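Local coordinates for protein 6-phospho-beta-glucosidase BglT (Thermotoga maritima, PDB 1UP7) that hydrolyses cellobiose 6'-phosphate to glucose 6-phosphate and glucose, using NAD+ and a manganese ion as cofactors, at residues G10-V19 / K43-L54; A301-T309 / Y339-T347. All blocks are in the same frame, centred on the assembly; numbering follows the deposited sequence.

Interaction 1: residues G10-V19 / K43-L54. With NAD (nicotinamide-adenine-dinucleotide), chain I.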
loop_
_atom_site.group_PDB
_atom_site.type_symbol
_atom_site.label_atom_id
_atom_site.label_comp_id
_atom_site.label_asym_id
_atom_site.label_seq_id
_atom_site.Cartn_x
_atom_site.Cartn_y
_atom_site.Cartn_z
ATOM N N GLY A 10 22.630 -7.794 -34.756
ATOM C CA GLY A 10 24.035 -7.553 -34.998
ATOM C C GLY A 10 24.327 -6.581 -36.130
ATOM O O GLY A 10 25.373 -5.921 -36.149
ATOM N N GLY A 11 23.409 -6.474 -37.080
ATOM C CA GLY A 11 23.578 -5.536 -38.170
ATOM C C GLY A 11 23.357 -4.075 -37.821
ATOM O O GLY A 11 23.512 -3.237 -38.701
ATOM N N SER A 12 22.992 -3.749 -36.572
ATOM C CA SER A 12 22.866 -2.351 -36.169
ATOM C C SER A 12 24.154 -1.574 -36.437
ATOM O O SER A 12 25.265 -2.073 -36.262
ATOM C CB SER A 12 22.491 -2.171 -34.689
ATOM O OG SER A 12 22.791 -0.845 -34.283
ATOM N N SER A 13 23.995 -0.328 -36.860
ATOM C CA SER A 13 25.162 0.518 -37.082
ATOM C C SER A 13 25.854 0.950 -35.791
ATOM O O SER A 13 26.976 1.451 -35.858
ATOM C CB SER A 13 24.877 1.692 -38.021
ATOM O OG SER A 13 24.033 2.646 -37.412
ATOM N N TYR A 14 25.230 0.700 -34.634
ATOM C CA TYR A 14 25.881 0.957 -33.340
ATOM C C TYR A 14 26.742 -0.211 -32.831
ATOM O O TYR A 14 27.484 -0.043 -31.831
ATOM C CB TYR A 14 24.868 1.290 -32.224
ATOM C CG TYR A 14 24.007 2.504 -32.408
ATOM C CD1 TYR A 14 24.514 3.801 -32.244
ATOM C CD2 TYR A 14 22.650 2.359 -32.707
ATOM C CE1 TYR A 14 23.669 4.923 -32.402
ATOM C CE2 TYR A 14 21.816 3.456 -32.866
ATOM C CZ TYR A 14 22.324 4.728 -32.706
ATOM O OH TYR A 14 21.442 5.781 -32.851
ATOM N N THR A 15 26.626 -1.375 -33.488
ATOM C CA THR A 15 27.339 -2.587 -33.055
ATOM C C THR A 15 28.851 -2.352 -32.762
ATOM O O THR A 15 29.336 -2.793 -31.732
ATOM C CB THR A 15 27.098 -3.727 -34.067
ATOM O OG1 THR A 15 25.777 -4.248 -33.875
ATOM C CG2 THR A 15 28.019 -4.911 -33.815
ATOM N N PRO A 16 29.572 -1.636 -33.635
ATOM C CA PRO A 16 30.995 -1.370 -33.403
ATOM C C PRO A 16 31.227 -0.683 -32.064
ATOM O O PRO A 16 32.169 -1.034 -31.362
ATOM C CB PRO A 16 31.375 -0.420 -34.554
ATOM C CG PRO A 16 30.395 -0.735 -35.634
ATOM C CD PRO A 16 29.116 -0.976 -34.882
ATOM N N GLU A 17 30.366 0.265 -31.702
ATOM C CA GLU A 17 30.464 0.923 -30.394
ATOM C C GLU A 17 30.165 -0.031 -29.248
ATOM O O GLU A 17 30.870 -0.025 -28.239
ATOM C CB GLU A 17 29.569 2.186 -30.334
ATOM C CG GLU A 17 30.089 3.328 -29.465
ATOM C CD GLU A 17 31.322 4.060 -30.022
ATOM O OE1 GLU A 17 31.326 4.532 -31.200
ATOM O OE2 GLU A 17 32.304 4.200 -29.251
ATOM N N LEU A 18 29.142 -0.868 -29.386
ATOM C CA LEU A 18 28.916 -1.899 -28.376
ATOM C C LEU A 18 30.148 -2.771 -28.156
ATOM O O LEU A 18 30.551 -3.025 -27.021
ATOM C CB LEU A 18 27.737 -2.773 -28.737
ATOM C CG LEU A 18 27.465 -3.926 -27.779
ATOM C CD1 LEU A 18 26.835 -3.422 -26.487
ATOM C CD2 LEU A 18 26.548 -4.900 -28.525
ATOM N N VAL A 19 30.748 -3.194 -29.256
ATOM C CA VAL A 19 31.923 -4.041 -29.227
ATOM C C VAL A 19 33.121 -3.349 -28.536
ATOM O O VAL A 19 33.844 -3.965 -27.730
ATOM C CB VAL A 19 32.234 -4.508 -30.663
ATOM C CG1 VAL A 19 33.605 -5.059 -30.768
ATOM C CG2 VAL A 19 31.195 -5.549 -31.069
ATOM N N LYS A 43 23.647 -7.591 -44.340
ATOM C CA LYS A 43 23.947 -6.359 -43.631
ATOM C C LYS A 43 24.814 -6.656 -42.403
ATOM O O LYS A 43 25.811 -5.976 -42.166
ATOM C CB LYS A 43 22.668 -5.641 -43.253
ATOM C CG LYS A 43 22.871 -4.209 -42.774
ATOM C CD LYS A 43 21.938 -3.936 -41.617
ATOM C CE LYS A 43 21.092 -2.683 -41.775
ATOM N NZ LYS A 43 20.833 -2.112 -40.370
ATOM N N GLN A 44 24.452 -7.679 -41.641
ATOM C CA GLN A 44 25.198 -8.014 -40.447
ATOM C C GLN A 44 26.656 -8.424 -40.755
ATOM O O GLN A 44 27.582 -8.087 -40.000
ATOM C CB GLN A 44 24.484 -9.083 -39.664
ATOM C CG GLN A 44 25.316 -9.627 -38.566
ATOM C CD GLN A 44 24.548 -10.539 -37.678
ATOM O OE1 GLN A 44 24.162 -10.154 -36.579
ATOM N NE2 GLN A 44 24.306 -11.742 -38.141
ATOM N N LYS A 45 26.852 -9.123 -41.868
ATOM C CA LYS A 45 28.165 -9.640 -42.232
ATOM C C LYS A 45 29.191 -8.511 -42.428
ATOM O O LYS A 45 30.340 -8.627 -42.001
ATOM C CB LYS A 45 28.060 -10.510 -43.483
ATOM C CG LYS A 45 29.377 -10.810 -44.193
ATOM C CD LYS A 45 30.100 -11.983 -43.526
ATOM C CE LYS A 45 31.252 -12.491 -44.415
ATOM N NZ LYS A 45 32.324 -13.128 -43.582
ATOM N N ILE A 46 28.771 -7.420 -43.068
ATOM C CA ILE A 46 29.631 -6.246 -43.225
ATOM C C ILE A 46 30.015 -5.685 -41.855
ATOM O O ILE A 46 31.190 -5.435 -41.598
ATOM C CB ILE A 46 28.962 -5.141 -44.097
ATOM C CG1 ILE A 46 28.958 -5.532 -45.579
ATOM C CG2 ILE A 46 29.653 -3.779 -43.917
ATOM C CD1 ILE A 46 27.681 -5.031 -46.308
ATOM N N VAL A 47 29.035 -5.520 -40.979
ATOM C CA VAL A 47 29.287 -4.979 -39.660
ATOM C C VAL A 47 30.179 -5.894 -38.815
ATOM O O VAL A 47 31.122 -5.413 -38.188
ATOM C CB VAL A 47 27.964 -4.637 -38.936
ATOM C CG1 VAL A 47 28.252 -4.082 -37.554
ATOM C CG2 VAL A 47 27.147 -3.661 -39.764
ATOM N N VAL A 48 29.896 -7.200 -38.826
ATOM C CA VAL A 48 30.672 -8.177 -38.054
ATOM C C VAL A 48 32.114 -8.356 -38.581
ATOM O O VAL A 48 33.049 -8.577 -37.790
ATOM C CB VAL A 48 29.929 -9.509 -37.882
ATOM C CG1 VAL A 48 30.844 -10.593 -37.296
ATOM C CG2 VAL A 48 28.709 -9.292 -36.982
ATOM N N ASP A 49 32.313 -8.216 -39.891
ATOM C CA ASP A 49 33.668 -8.265 -40.429
ATOM C C ASP A 49 34.474 -7.081 -39.915
ATOM O O ASP A 49 35.649 -7.216 -39.601
ATOM C CB ASP A 49 33.710 -8.222 -41.954
ATOM C CG ASP A 49 33.396 -9.552 -42.590
ATOM O OD1 ASP A 49 33.339 -10.570 -41.871
ATOM O OD2 ASP A 49 33.164 -9.671 -43.813
ATOM N N PHE A 50 33.840 -5.910 -39.855
ATOM C CA PHE A 50 34.458 -4.736 -39.252
ATOM C C PHE A 50 34.729 -4.982 -37.751
ATOM O O PHE A 50 35.830 -4.704 -37.274
ATOM C CB PHE A 50 33.605 -3.480 -39.514
ATOM C CG PHE A 50 34.096 -2.213 -38.833
ATOM C CD1 PHE A 50 35.440 -1.860 -38.822
ATOM C CD2 PHE A 50 33.187 -1.343 -38.245
ATOM C CE1 PHE A 50 35.877 -0.669 -38.206
ATOM C CE2 PHE A 50 33.616 -0.152 -37.644
ATOM C CZ PHE A 50 34.965 0.174 -37.615
ATOM N N VAL A 51 33.752 -5.540 -37.041
ATOM C CA VAL A 51 33.920 -5.924 -35.641
ATOM C C VAL A 51 35.149 -6.800 -35.405
ATOM O O VAL A 51 35.935 -6.515 -34.483
ATOM C CB VAL A 51 32.644 -6.612 -35.044
ATOM C CG1 VAL A 51 32.947 -7.242 -33.672
ATOM C CG2 VAL A 51 31.528 -5.627 -34.931
ATOM N N LYS A 52 35.315 -7.837 -36.239
ATOM C CA LYS A 52 36.454 -8.758 -36.144
ATOM C C LYS A 52 37.775 -8.022 -36.273
ATOM O O LYS A 52 38.768 -8.378 -35.624
ATOM C CB LYS A 52 36.390 -9.848 -37.221
ATOM C CG LYS A 52 35.396 -10.968 -36.950
ATOM C CD LYS A 52 35.634 -12.142 -37.874
ATOM C CE LYS A 52 34.577 -13.236 -37.671
ATOM N NZ LYS A 52 33.439 -13.263 -38.675
ATOM N N ARG A 53 37.797 -7.010 -37.129
ATOM C CA ARG A 53 38.988 -6.183 -37.329
ATOM C C ARG A 53 39.303 -5.383 -36.046
ATOM O O ARG A 53 40.467 -5.204 -35.702
ATOM C CB ARG A 53 38.770 -5.231 -38.492
ATOM C CG ARG A 53 39.694 -5.385 -39.679
ATOM C CD ARG A 53 39.045 -5.291 -41.061
ATOM N NE ARG A 53 38.287 -4.058 -41.296
ATOM C CZ ARG A 53 37.067 -4.007 -41.866
ATOM N NH1 ARG A 53 36.452 -5.100 -42.268
ATOM N NH2 ARG A 53 36.465 -2.846 -42.045
ATOM N N LEU A 54 38.275 -4.917 -35.334
ATOM C CA LEU A 54 38.476 -4.177 -34.086
ATOM C C LEU A 54 38.823 -5.060 -32.890
ATOM O O LEU A 54 39.546 -4.622 -31.991
ATOM C CB LEU A 54 37.251 -3.318 -33.687
ATOM C CG LEU A 54 36.715 -2.244 -34.636
ATOM C CD1 LEU A 54 35.244 -2.035 -34.396
ATOM C CD2 LEU A 54 37.500 -0.930 -34.542
HETATM P PA NAD I . 18.341 -0.678 -36.941
HETATM O O1A NAD I . 17.285 -0.372 -37.926
HETATM O O2A NAD I . 19.790 -0.586 -37.468
HETATM O O5B NAD I . 18.009 -2.185 -36.449
HETATM C C5B NAD I . 19.023 -2.972 -35.880
HETATM C C4B NAD I . 19.053 -4.347 -36.535
HETATM O O4B NAD I . 17.929 -5.121 -36.125
HETATM C C3B NAD I . 19.034 -4.340 -38.058
HETATM O O3B NAD I . 20.249 -4.918 -38.512
HETATM C C2B NAD I . 17.831 -5.206 -38.438
HETATM O O2B NAD I . 18.096 -6.036 -39.550
HETATM C C1B NAD I . 17.684 -6.050 -37.185
HETATM N N9A NAD I . 16.366 -6.647 -36.985
HETATM C C8A NAD I . 15.113 -6.161 -37.306
HETATM N N7A NAD I . 14.221 -7.079 -36.874
HETATM C C5A NAD I . 14.854 -8.090 -36.250
HETATM C C6A NAD I . 14.430 -9.268 -35.648
HETATM N N6A NAD I . 13.144 -9.595 -35.579
HETATM N N1A NAD I . 15.378 -10.131 -35.110
HETATM C C2A NAD I . 16.727 -9.831 -35.188
HETATM N N3A NAD I . 17.133 -8.676 -35.813
HETATM C C4A NAD I . 16.212 -7.832 -36.331
HETATM O O3 NAD I . 18.110 0.346 -35.722
HETATM P PN NAD I . 19.147 0.819 -34.597
HETATM O O1N NAD I . 19.214 2.290 -34.788
HETATM O O2N NAD I . 20.363 0.036 -34.553
HETATM O O5D NAD I . 18.411 0.474 -33.220
HETATM C C5D NAD I . 17.792 -0.766 -32.926
HETATM C C4D NAD I . 16.837 -0.550 -31.742
HETATM O O4D NAD I . 17.508 -0.106 -30.563
HETATM C C3D NAD I . 15.790 0.514 -32.037
HETATM O O3D NAD I . 14.598 0.027 -31.498
HETATM C C2D NAD I . 16.266 1.751 -31.282
HETATM O O2D NAD I . 15.238 2.633 -30.865
HETATM C C1D NAD I . 17.077 1.190 -30.136
HETATM N N1N NAD I . 18.329 1.937 -29.989
HETATM C C2N NAD I . 19.470 1.166 -29.980
HETATM C C3N NAD I . 20.715 1.729 -29.847
HETATM C C7N NAD I . 21.924 0.823 -29.866
HETATM O O7N NAD I . 22.994 0.958 -28.950
HETATM N N7N NAD I . 21.962 -0.153 -30.786
HETATM C C4N NAD I . 20.783 3.119 -29.722
HETATM C C5N NAD I . 19.627 3.926 -29.721
HETATM C C6N NAD I . 18.384 3.309 -29.858
#
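Phe50 meets Pro16 obliquely, neither squarely over a face nor at an edge, with CE2 3.8 Å from Pro16 CB. One face of the Phe50 ring carries CD1 of Leu54, displaced toward the rim. The other flat group, the Tyr14 ring, turns from the helix pair to the cofactor: C4N of NAD stands 3.3 Å above one face, again near the rim, and Tyr14 CD2 lies 3.2 Å from N7N of the carboxamide. With chi1 at -61°, CG is anti to the carbonyl carbon and the ring reaches the nicotinamide. A glycine in place of Tyr14 would probably leave the nicotinamide without this covering ring and its carboxamide freer to turn. Ser12 ties the backbone of the turn to the phosphate: OG donates to NAD O2N (2.6 Å) and accepts from the backbone N of Tyr14 in a capping bond of 160° at the hydrogen.

The glycines pack directly on helix 43-54. A beta carbon on Gly10 would fall 1.9 Å from Gln44 OE1, and one on Gly11 would collide with the ribose oxygen O3B of NAD, as expected of a glycine-rich dinucleotide-binding loop. Lys43 NZ bonds only weakly to Gly11 O and to O3B. Thr15 OG1 donates to Gly10 O at 2.9 Å from above the carbonyl plane, while its CG2 packs on Val47 and Val51. Further along, Val19 CG2 touches Val51 CG1 at 3.6 Å.

The axes of helices 15-19 and 43-54 approach to 9.8 Å and cross at -29°, so both run roughly the same way, as in a Rossmann domain. Phe36 of strand 33-37 lies against Thr15, Val19, Gln44 and Val48, and helix 263-278 covers the contact through Phe275 and Tyr278.

Interaction 2: residues A301-T309 / Y339-T347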
loop_
_atom_site.group_PDB
_atom_site.type_symbol
_atom_site.label_atom_id
_atom_site.label_comp_id
_atom_site.label_asym_id
_atom_site.label_seq_id
_atom_site.Cartn_x
_atom_site.Cartn_y
_atom_site.Cartn_z
ATOM N N ALA A 301 27.745 -2.257 -21.472
ATOM C CA ALA A 301 28.975 -2.936 -21.101
ATOM C C ALA A 301 29.257 -2.775 -19.607
ATOM O O ALA A 301 29.635 -3.746 -18.934
ATOM C CB ALA A 301 30.157 -2.411 -21.936
ATOM N N HIS A 302 29.087 -1.549 -19.114
ATOM C CA HIS A 302 29.258 -1.237 -17.706
ATOM C C HIS A 302 28.254 -2.028 -16.850
ATOM O O HIS A 302 28.633 -2.591 -15.815
ATOM C CB HIS A 302 29.145 0.282 -17.490
ATOM C CG HIS A 302 30.428 1.019 -17.740
ATOM N ND1 HIS A 302 30.807 2.133 -17.012
ATOM C CD2 HIS A 302 31.438 0.784 -18.618
ATOM C CE1 HIS A 302 31.985 2.558 -17.440
ATOM N NE2 HIS A 302 32.387 1.756 -18.413
ATOM N N LEU A 303 27.002 -2.103 -17.313
ATOM C CA LEU A 303 25.967 -2.918 -16.670
ATOM C C LEU A 303 26.379 -4.391 -16.574
ATOM O O LEU A 303 26.324 -4.995 -15.499
ATOM C CB LEU A 303 24.609 -2.781 -17.371
ATOM C CG LEU A 303 23.516 -3.646 -16.718
ATOM C CD1 LEU A 303 23.280 -3.254 -15.224
ATOM C CD2 LEU A 303 22.181 -3.674 -17.513
ATOM N N ILE A 304 26.833 -4.948 -17.697
ATOM C CA ILE A 304 27.256 -6.345 -17.758
ATOM C C ILE A 304 28.483 -6.606 -16.850
ATOM O O ILE A 304 28.544 -7.586 -16.130
ATOM C CB ILE A 304 27.497 -6.789 -19.247
ATOM C CG1 ILE A 304 26.174 -7.040 -19.950
ATOM C CG2 ILE A 304 28.350 -8.071 -19.336
ATOM C CD1 ILE A 304 26.284 -7.191 -21.491
ATOM N N ARG A 305 29.447 -5.703 -16.897
ATOM C CA ARG A 305 30.616 -5.737 -16.040
ATOM C C ARG A 305 30.223 -5.834 -14.554
ATOM O O ARG A 305 30.726 -6.691 -13.836
ATOM C CB ARG A 305 31.452 -4.484 -16.312
ATOM C CG ARG A 305 32.808 -4.396 -15.638
ATOM C CD ARG A 305 32.918 -3.216 -14.668
ATOM N NE ARG A 305 33.290 -1.965 -15.301
ATOM C CZ ARG A 305 32.634 -0.803 -15.178
ATOM N NH1 ARG A 305 31.520 -0.677 -14.458
ATOM N NH2 ARG A 305 33.110 0.255 -15.804
ATOM N N ASP A 306 29.306 -4.981 -14.100
ATOM C CA ASP A 306 28.966 -4.913 -12.669
ATOM C C ASP A 306 27.958 -6.002 -12.287
ATOM O O ASP A 306 27.818 -6.355 -11.127
ATOM C CB ASP A 306 28.502 -3.505 -12.262
ATOM C CG ASP A 306 29.529 -2.448 -12.584
ATOM O OD1 ASP A 306 30.726 -2.806 -12.631
ATOM O OD2 ASP A 306 29.265 -1.242 -12.832
ATOM N N LEU A 307 27.289 -6.557 -13.279
ATOM C CA LEU A 307 26.482 -7.766 -13.085
ATOM C C LEU A 307 27.387 -8.982 -12.924
ATOM O O LEU A 307 27.011 -9.950 -12.267
ATOM C CB LEU A 307 25.570 -7.972 -14.284
ATOM C CG LEU A 307 24.033 -7.942 -14.247
ATOM C CD1 LEU A 307 23.400 -7.635 -12.915
ATOM C CD2 LEU A 307 23.539 -7.023 -15.276
ATOM N N GLU A 308 28.589 -8.921 -13.494
ATOM C CA GLU A 308 29.561 -10.021 -13.385
ATOM C C GLU A 308 30.432 -10.020 -12.136
ATOM O O GLU A 308 30.824 -11.075 -11.704
ATOM C CB GLU A 308 30.473 -10.068 -14.621
ATOM C CG GLU A 308 29.821 -10.728 -15.806
ATOM C CD GLU A 308 29.579 -12.195 -15.536
ATOM O OE1 GLU A 308 30.587 -12.936 -15.473
ATOM O OE2 GLU A 308 28.397 -12.598 -15.355
ATOM N N THR A 309 30.753 -8.859 -11.576
ATOM C CA THR A 309 31.562 -8.816 -10.350
ATOM C C THR A 309 30.677 -8.762 -9.105
ATOM O O THR A 309 29.446 -8.651 -9.187
ATOM C CB THR A 309 32.466 -7.574 -10.314
ATOM O OG1 THR A 309 31.621 -6.409 -10.287
ATOM C CG2 THR A 309 33.324 -7.467 -11.575
ATOM N N TYR A 339 21.381 -0.759 -7.295
ATOM C CA TYR A 339 22.620 -1.329 -6.821
ATOM C C TYR A 339 22.765 -2.648 -7.572
ATOM O O TYR A 339 21.936 -3.548 -7.462
ATOM C CB TYR A 339 22.541 -1.556 -5.323
ATOM C CG TYR A 339 23.742 -2.230 -4.712
ATOM C CD1 TYR A 339 24.935 -1.536 -4.522
ATOM C CD2 TYR A 339 23.672 -3.549 -4.274
ATOM C CE1 TYR A 339 26.016 -2.130 -3.934
ATOM C CE2 TYR A 339 24.753 -4.160 -3.658
ATOM C CZ TYR A 339 25.928 -3.448 -3.497
ATOM O OH TYR A 339 27.015 -4.052 -2.903
ATOM N N VAL A 340 23.802 -2.740 -8.374
ATOM C CA VAL A 340 23.928 -3.855 -9.296
ATOM C C VAL A 340 25.122 -4.705 -8.842
ATOM O O VAL A 340 26.256 -4.215 -8.718
ATOM C CB VAL A 340 24.078 -3.364 -10.768
ATOM C CG1 VAL A 340 24.393 -4.518 -11.704
ATOM C CG2 VAL A 340 22.819 -2.644 -11.240
ATOM N N ARG A 341 24.855 -5.974 -8.548
ATOM C CA ARG A 341 25.897 -6.819 -7.980
ATOM C C ARG A 341 25.615 -8.279 -8.247
ATOM O O ARG A 341 24.539 -8.772 -7.938
ATOM C CB ARG A 341 25.978 -6.562 -6.485
ATOM C CG ARG A 341 26.881 -7.437 -5.702
ATOM C CD ARG A 341 27.003 -6.925 -4.269
ATOM N NE ARG A 341 27.875 -7.800 -3.495
ATOM C CZ ARG A 341 28.341 -7.542 -2.283
ATOM N NH1 ARG A 341 28.044 -6.398 -1.669
ATOM N NH2 ARG A 341 29.129 -8.438 -1.700
ATOM N N SER A 342 26.593 -8.967 -8.817
ATOM C CA SER A 342 26.568 -10.428 -8.957
ATOM C C SER A 342 25.263 -10.987 -9.519
ATOM O O SER A 342 24.622 -11.840 -8.917
ATOM C CB SER A 342 26.866 -11.109 -7.637
ATOM O OG SER A 342 28.242 -10.981 -7.345
ATOM N N GLY A 343 24.868 -10.510 -10.681
ATOM C CA GLY A 343 23.673 -11.005 -11.319
ATOM C C GLY A 343 22.366 -10.413 -10.810
ATOM O O GLY A 343 21.305 -10.743 -11.340
ATOM N N ARG A 344 22.410 -9.558 -9.787
ATOM C CA ARG A 344 21.150 -8.999 -9.250
ATOM C C ARG A 344 21.104 -7.476 -9.275
ATOM O O ARG A 344 22.135 -6.798 -9.279
ATOM C CB ARG A 344 20.800 -9.561 -7.857
ATOM C CG ARG A 344 21.198 -11.031 -7.573
ATOM C CD ARG A 344 21.170 -11.356 -6.036
ATOM N NE ARG A 344 22.474 -11.709 -5.416
ATOM C CZ ARG A 344 23.318 -10.848 -4.827
ATOM N NH1 ARG A 344 23.053 -9.539 -4.797
ATOM N NH2 ARG A 344 24.455 -11.302 -4.304
ATOM N N VAL A 345 19.886 -6.965 -9.311
ATOM C CA VAL A 345 19.611 -5.560 -9.458
ATOM C C VAL A 345 18.794 -5.234 -8.224
ATOM O O VAL A 345 17.733 -5.794 -8.045
ATOM C CB VAL A 345 18.804 -5.305 -10.782
ATOM C CG1 VAL A 345 18.185 -3.912 -10.837
ATOM C CG2 VAL A 345 19.709 -5.466 -11.972
ATOM N N HIS A 346 19.295 -4.377 -7.345
ATOM C CA HIS A 346 18.502 -3.991 -6.196
ATOM C C HIS A 346 18.163 -2.520 -6.286
ATOM O O HIS A 346 19.001 -1.655 -6.477
ATOM C CB HIS A 346 19.206 -4.308 -4.890
ATOM C CG HIS A 346 19.592 -5.743 -4.753
ATOM N ND1 HIS A 346 18.732 -6.703 -4.256
ATOM C CD2 HIS A 346 20.748 -6.387 -5.044
ATOM C CE1 HIS A 346 19.338 -7.877 -4.268
ATOM N NE2 HIS A 346 20.563 -7.710 -4.734
ATOM N N THR A 347 16.907 -2.268 -6.142
ATOM C CA THR A 347 16.360 -0.952 -6.043
ATOM C C THR A 347 16.761 -0.234 -4.725
ATOM O O THR A 347 16.847 -0.854 -3.664
ATOM C CB THR A 347 14.852 -1.192 -6.237
ATOM O OG1 THR A 347 14.517 -0.895 -7.610
ATOM C CG2 THR A 347 14.046 -0.314 -5.438
#
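Two backbone bonds join the end of helix 301-308 to the hairpin turn of 339-347. Ser342 N donates to Thr309 O over 2.9 Å, approaching nearly along the C=O axis with a C=O...N angle of 164°. Gly343 N reaches Leu307 O at 2.7 Å, but an angle of 129° at the hydrogen makes this second bond weak. Both donors belong to a type I' turn from Arg341 to Arg344. At Gly343 (phi 81°) a beta carbon would run into the carbonyl oxygen of Ser342, reason enough for a glycine at this place in the turn.

The apolar contacts centre on Val340, whose side chain points at the helix. Its CG1, anti to the backbone N, lies 3.5 Å from Leu307 CD1 and 3.9 Å from Leu303 CD1. The leucines approach differently: Leu303 crosses the valine at about a right angle, Leu307 obliquely. Leu307 CD1 also reaches under the turn, 3.6 Å from Gly343 C.

Charged and polar side chains act mainly within each segment or on outside partners. Arg305 NH1 meets Asp306 OD1 at 2.9 Å in a salt bridge lying close to the guanidinium plane, and His315 takes Asp306 OD2. Along strand 339-341, Arg341 NH1 donates in its guanidinium plane to Tyr339 OH at 2.8 Å, while NH2 bonds Glu183 O of the second subunit and pairs with Asp310. Ser342 OG also bonds Asp310, so Asp310, directly after Thr309, bonds two residues of the turn through its side chain.

Strand 333-341 is the middle of a three-stranded antiparallel sheet, between 313-320 and 344-347. Ile161 of strand 160-162 touches Leu303, Leu307 and Val345, and Phe186 of the second subunit lies against Arg341, Arg344 and His346, placing the hairpin at the subunit interface.

From the N terminus, interaction 1 comes first: after strand 4-8 the chain enters the cofactor loop and helix 15-25, passes through strand 33-37, and closes a 23-residue excursion when helix 41-55 packs beside the loop and the first turns of helix 15-25. Interaction 2 opens far later, in the C-terminal domain, and closes a 29-residue connection holding strand 313-320 and most of 333-341. The two are in series, neither nested nor crossed. The centres of interactions 1 and 2 are about 25 Å apart and the nearest atoms of interactions 1 and 2 about 5 Å, without touching. The six-stranded parallel sheet relates them: strand 33-37 backs interaction 1, whereas strand 160-162, at one edge of the same sheet, packs against interaction 2.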